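Long-range contact in Ras-associated and pleckstrin homology domains-containing protein 1 (Homo sapiens, PDB 4GN1), which mediates localized membrane signals, is implicated in lamellipodial dynamics, targets EVL and VASP to the leading edge and negatively regulates cell adhesion: residues L45-S54 / N81-Y92. Numbering follows the deposited sequence.
Sequences LDWSLVETVS and NKLIFMERIEKY
W47 and E87 face each other as a non-hydrogen-bonded pair where antiparallel strands 47-53 and 83-87 lie side by side in the ubiquitin-like Ras-associating domain. Backbone bonds join S48 with M86 and V50 with I84, each pair in both directions. T52 N donates to K82 O, but T52 OG1, not T52 O, takes K82 N (3.1 Å). Next, the short amide of N81 lets OD1 receive S54 N at 2.8 Å, nearly straight at 168°.

W47, L49 and F85 lie against helix 28-39, which suits their aromatic and aliphatic groups. F85, with CG anti to its backbone N (chi1 173°), sets CZ 3.5 Å from W47 CE3, the two ring planes near parallel but slid apart. Aliphatic CG of E87 sits over the W47 six-membered ring, 3.6 Å from its centroid, a CH-pi contact. On the other face branched V50 and I84 meet CB to CB at 4.1 Å, and flexible M86 lays CG against V50 CG2.

Polar bonds close the far end. D46 O accepts both R88 N (2.8 Å) and S48 OG (3.0 Å), while the long chain of K91 brings NZ to W47 O (2.8 Å) and to a salt bridge with D64. Side chains thus reinforce the backbone pairing at both ends, and K91 probably polarises the W47 carbonyl.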
loop_
_atom_site.group_PDB
_atom_site.type_symbol
_atom_site.label_atom_id
_atom_site.label_comp_id
_atom_site.label_asym_id
_atom_site.label_seq_id
_atom_site.Cartn_x
_atom_site.Cartn_y
_atom_site.Cartn_z
ATOM N N LEU A 45 15.478 -7.969 1.244
ATOM C CA LEU A 45 14.102 -8.021 0.832
ATOM C C LEU A 45 13.410 -6.666 1.077
ATOM O O LEU A 45 12.350 -6.425 0.496
ATOM C CB LEU A 45 13.388 -9.137 1.614
ATOM C CG LEU A 45 12.894 -8.871 3.050
ATOM C CD1 LEU A 45 12.009 -10.017 3.498
ATOM C CD2 LEU A 45 14.007 -8.651 4.060
ATOM N N ASP A 46 14.011 -5.812 1.925
ATOM C CA ASP A 46 13.462 -4.493 2.290
ATOM C C ASP A 46 13.739 -3.319 1.333
ATOM O O ASP A 46 13.122 -2.244 1.472
ATOM C CB ASP A 46 13.901 -4.094 3.694
ATOM C CG ASP A 46 13.213 -4.915 4.772
ATOM O OD1 ASP A 46 11.985 -5.172 4.666
ATOM O OD2 ASP A 46 13.901 -5.303 5.732
ATOM N N TRP A 47 14.665 -3.510 0.392
ATOM C CA TRP A 47 14.853 -2.533 -0.680
ATOM C C TRP A 47 13.603 -2.430 -1.488
ATOM O O TRP A 47 13.022 -3.435 -1.885
ATOM C CB TRP A 47 16.074 -2.848 -1.546
ATOM C CG TRP A 47 17.340 -2.600 -0.766
ATOM C CD1 TRP A 47 18.153 -3.544 -0.155
ATOM C CD2 TRP A 47 17.937 -1.305 -0.415
ATOM N NE1 TRP A 47 19.198 -2.939 0.511
ATOM C CE2 TRP A 47 19.131 -1.605 0.390
ATOM C CE3 TRP A 47 17.630 0.019 -0.696
ATOM C CZ2 TRP A 47 19.956 -0.609 0.886
ATOM C CZ3 TRP A 47 18.474 1.020 -0.195
ATOM C CH2 TRP A 47 19.611 0.711 0.577
ATOM N N SER A 48 13.159 -1.204 -1.712
ATOM C CA SER A 48 11.856 -0.967 -2.280
ATOM C C SER A 48 11.913 0.097 -3.357
ATOM O O SER A 48 12.799 0.947 -3.378
ATOM C CB SER A 48 10.899 -0.512 -1.176
ATOM O OG SER A 48 10.760 -1.513 -0.164
ATOM N N LEU A 49 10.948 0.046 -4.249
ATOM C CA LEU A 49 10.779 1.096 -5.213
ATOM C C LEU A 49 9.468 1.756 -4.858
ATOM O O LEU A 49 8.412 1.098 -4.715
ATOM C CB LEU A 49 10.761 0.553 -6.635
ATOM C CG LEU A 49 11.023 1.569 -7.749
ATOM C CD1 LEU A 49 12.444 2.154 -7.744
ATOM C CD2 LEU A 49 10.731 0.915 -9.090
ATOM N N VAL A 50 9.557 3.064 -4.689
ATOM C CA VAL A 50 8.465 3.863 -4.193
ATOM C C VAL A 50 8.148 4.910 -5.258
ATOM O O VAL A 50 9.074 5.511 -5.827
ATOM C CB VAL A 50 8.921 4.557 -2.892
ATOM C CG1 VAL A 50 7.843 5.482 -2.351
ATOM C CG2 VAL A 50 9.365 3.529 -1.850
ATOM N N GLU A 51 6.859 5.123 -5.545
ATOM C CA GLU A 51 6.457 6.247 -6.417
ATOM C C GLU A 51 5.759 7.316 -5.601
ATOM O O GLU A 51 5.023 6.986 -4.661
ATOM C CB GLU A 51 5.589 5.796 -7.619
ATOM C CG GLU A 51 4.157 5.362 -7.308
ATOM C CD GLU A 51 3.368 4.924 -8.537
ATOM O OE1 GLU A 51 2.421 4.140 -8.383
ATOM O OE2 GLU A 51 3.680 5.336 -9.666
ATOM N N THR A 52 6.025 8.584 -5.910
ATOM C CA THR A 52 5.202 9.642 -5.367
ATOM C C THR A 52 4.208 10.057 -6.448
ATOM O O THR A 52 4.544 10.011 -7.643
ATOM C CB THR A 52 6.002 10.892 -4.898
ATOM O OG1 THR A 52 6.571 11.567 -6.036
ATOM C CG2 THR A 52 7.078 10.539 -3.845
ATOM N N VAL A 53 2.985 10.405 -6.041
ATOM C CA VAL A 53 2.048 11.079 -6.934
ATOM C C VAL A 53 2.072 12.534 -6.525
ATOM O O VAL A 53 1.573 12.918 -5.466
ATOM C CB VAL A 53 0.634 10.477 -6.911
ATOM C CG1 VAL A 53 -0.261 11.225 -7.881
ATOM C CG2 VAL A 53 0.684 9.006 -7.314
ATOM N N SER A 54 2.721 13.332 -7.366
ATOM C CA SER A 54 3.158 14.668 -7.002
ATOM C C SER A 54 2.021 15.674 -6.816
ATOM O O SER A 54 2.072 16.488 -5.905
ATOM C CB SER A 54 4.142 15.180 -8.044
ATOM O OG SER A 54 4.868 16.258 -7.502
ATOM N N ASN A 81 5.871 13.232 -10.799
ATOM C CA ASN A 81 6.023 12.033 -9.986
ATOM C C ASN A 81 7.494 11.598 -9.916
ATOM O O ASN A 81 8.239 11.749 -10.880
ATOM C CB ASN A 81 5.186 10.894 -10.584
ATOM C CG ASN A 81 3.691 11.129 -10.453
ATOM O OD1 ASN A 81 3.244 12.073 -9.787
ATOM N ND2 ASN A 81 2.913 10.254 -11.081
ATOM N N LYS A 82 7.894 11.047 -8.780
ATOM C CA LYS A 82 9.255 10.551 -8.617
ATOM C C LYS A 82 9.268 9.055 -8.319
ATOM O O LYS A 82 8.314 8.496 -7.749
ATOM C CB LYS A 82 9.955 11.281 -7.473
ATOM C CG LYS A 82 10.086 12.774 -7.659
ATOM C CD LYS A 82 10.869 13.365 -6.495
ATOM C CE LYS A 82 11.191 14.844 -6.710
ATOM N NZ LYS A 82 11.801 15.441 -5.477
ATOM N N LEU A 83 10.355 8.416 -8.713
ATOM C CA LEU A 83 10.638 7.068 -8.310
ATOM C C LEU A 83 11.699 7.181 -7.242
ATOM O O LEU A 83 12.614 8.011 -7.349
ATOM C CB LEU A 83 11.150 6.265 -9.490
ATOM C CG LEU A 83 10.231 5.251 -10.190
ATOM C CD1 LEU A 83 8.746 5.558 -10.074
ATOM C CD2 LEU A 83 10.627 5.032 -11.639
ATOM N N ILE A 84 11.564 6.367 -6.197
ATOM C CA ILE A 84 12.502 6.397 -5.104
ATOM C C ILE A 84 12.927 4.987 -4.699
ATOM O O ILE A 84 12.091 4.124 -4.398
ATOM C CB ILE A 84 11.944 7.146 -3.870
ATOM C CG1 ILE A 84 11.268 8.452 -4.283
ATOM C CG2 ILE A 84 13.063 7.420 -2.872
ATOM C CD1 ILE A 84 10.809 9.335 -3.133
ATOM N N PHE A 85 14.242 4.791 -4.656
ATOM C CA PHE A 85 14.840 3.541 -4.253
ATOM C C PHE A 85 15.353 3.693 -2.835
ATOM O O PHE A 85 16.306 4.412 -2.608
ATOM C CB PHE A 85 15.972 3.206 -5.211
ATOM C CG PHE A 85 16.783 2.024 -4.806
ATOM C CD1 PHE A 85 16.240 0.745 -4.843
ATOM C CD2 PHE A 85 18.083 2.182 -4.409
ATOM C CE1 PHE A 85 16.998 -0.356 -4.485
ATOM C CE2 PHE A 85 18.850 1.088 -4.050
ATOM C CZ PHE A 85 18.313 -0.179 -4.088
ATOM N N MET A 86 14.686 3.040 -1.889
ATOM C CA MET A 86 15.019 3.105 -0.451
ATOM C C MET A 86 14.536 1.850 0.272
ATOM O O MET A 86 13.650 1.160 -0.199
ATOM C CB MET A 86 14.370 4.326 0.220
ATOM C CG MET A 86 12.860 4.421 0.020
ATOM S SD MET A 86 12.133 5.982 0.597
ATOM C CE MET A 86 12.972 6.140 2.184
ATOM N N GLU A 87 15.125 1.564 1.419
ATOM C CA GLU A 87 14.658 0.496 2.268
ATOM C C GLU A 87 13.351 0.910 2.894
ATOM O O GLU A 87 13.249 1.987 3.488
ATOM C CB GLU A 87 15.655 0.279 3.387
ATOM C CG GLU A 87 16.737 -0.721 3.078
ATOM C CD GLU A 87 17.909 -0.507 3.992
ATOM O OE1 GLU A 87 18.277 -1.458 4.696
ATOM O OE2 GLU A 87 18.437 0.640 4.017
ATOM N N ARG A 88 12.337 0.073 2.756
ATOM C CA ARG A 88 11.085 0.317 3.475
ATOM C C ARG A 88 10.726 -0.918 4.296
ATOM O O ARG A 88 10.500 -1.995 3.745
ATOM C CB ARG A 88 9.968 0.703 2.498
ATOM C CG ARG A 88 10.223 2.012 1.732
ATOM C CD ARG A 88 10.183 3.248 2.621
ATOM N NE ARG A 88 8.841 3.439 3.165
ATOM C CZ ARG A 88 7.961 4.339 2.742
ATOM N NH1 ARG A 88 8.284 5.198 1.787
ATOM N NH2 ARG A 88 6.770 4.405 3.321
ATOM N N ILE A 89 10.699 -0.794 5.615
ATOM C CA ILE A 89 10.307 -1.972 6.431
ATOM C C ILE A 89 8.837 -2.317 6.251
ATOM O O ILE A 89 8.483 -3.490 6.284
ATOM C CB ILE A 89 10.706 -1.872 7.928
ATOM C CG1 ILE A 89 9.919 -0.778 8.663
ATOM C CG2 ILE A 89 12.226 -1.706 8.043
ATOM C CD1 ILE A 89 10.284 -0.613 10.128
ATOM N N GLU A 90 8.008 -1.302 6.000
ATOM C CA GLU A 90 6.589 -1.515 5.748
ATOM C C GLU A 90 6.304 -2.618 4.719
ATOM O O GLU A 90 5.254 -3.257 4.800
ATOM C CB GLU A 90 5.892 -0.240 5.255
ATOM C CG GLU A 90 5.826 0.916 6.222
ATOM C CD GLU A 90 6.736 2.066 5.829
ATOM O OE1 GLU A 90 6.462 3.197 6.270
ATOM O OE2 GLU A 90 7.715 1.859 5.088
ATOM N N LYS A 91 7.202 -2.834 3.746
ATOM C CA LYS A 91 6.861 -3.727 2.612
ATOM C C LYS A 91 6.605 -5.170 3.043
ATOM O O LYS A 91 5.615 -5.769 2.644
ATOM C CB LYS A 91 7.897 -3.667 1.457
ATOM C CG LYS A 91 7.497 -4.541 0.259
ATOM C CD LYS A 91 8.385 -4.381 -0.986
ATOM C CE LYS A 91 9.817 -4.917 -0.791
ATOM N NZ LYS A 91 10.642 -4.820 -2.026
ATOM N N TYR A 92 7.502 -5.729 3.841
ATOM C CA TYR A 92 7.302 -7.101 4.295
ATOM C C TYR A 92 7.098 -7.256 5.802
ATOM O O TYR A 92 7.256 -8.355 6.339
ATOM C CB TYR A 92 8.414 -8.021 3.776
ATOM C CG TYR A 92 8.338 -8.177 2.278
ATOM C CD1 TYR A 92 7.149 -8.617 1.655
ATOM C CD2 TYR A 92 9.427 -7.863 1.470
ATOM C CE1 TYR A 92 7.066 -8.744 0.282
ATOM C CE2 TYR A 92 9.353 -7.993 0.102
ATOM C CZ TYR A 92 8.175 -8.434 -0.486
ATOM O OH TYR A 92 8.115 -8.535 -1.847
#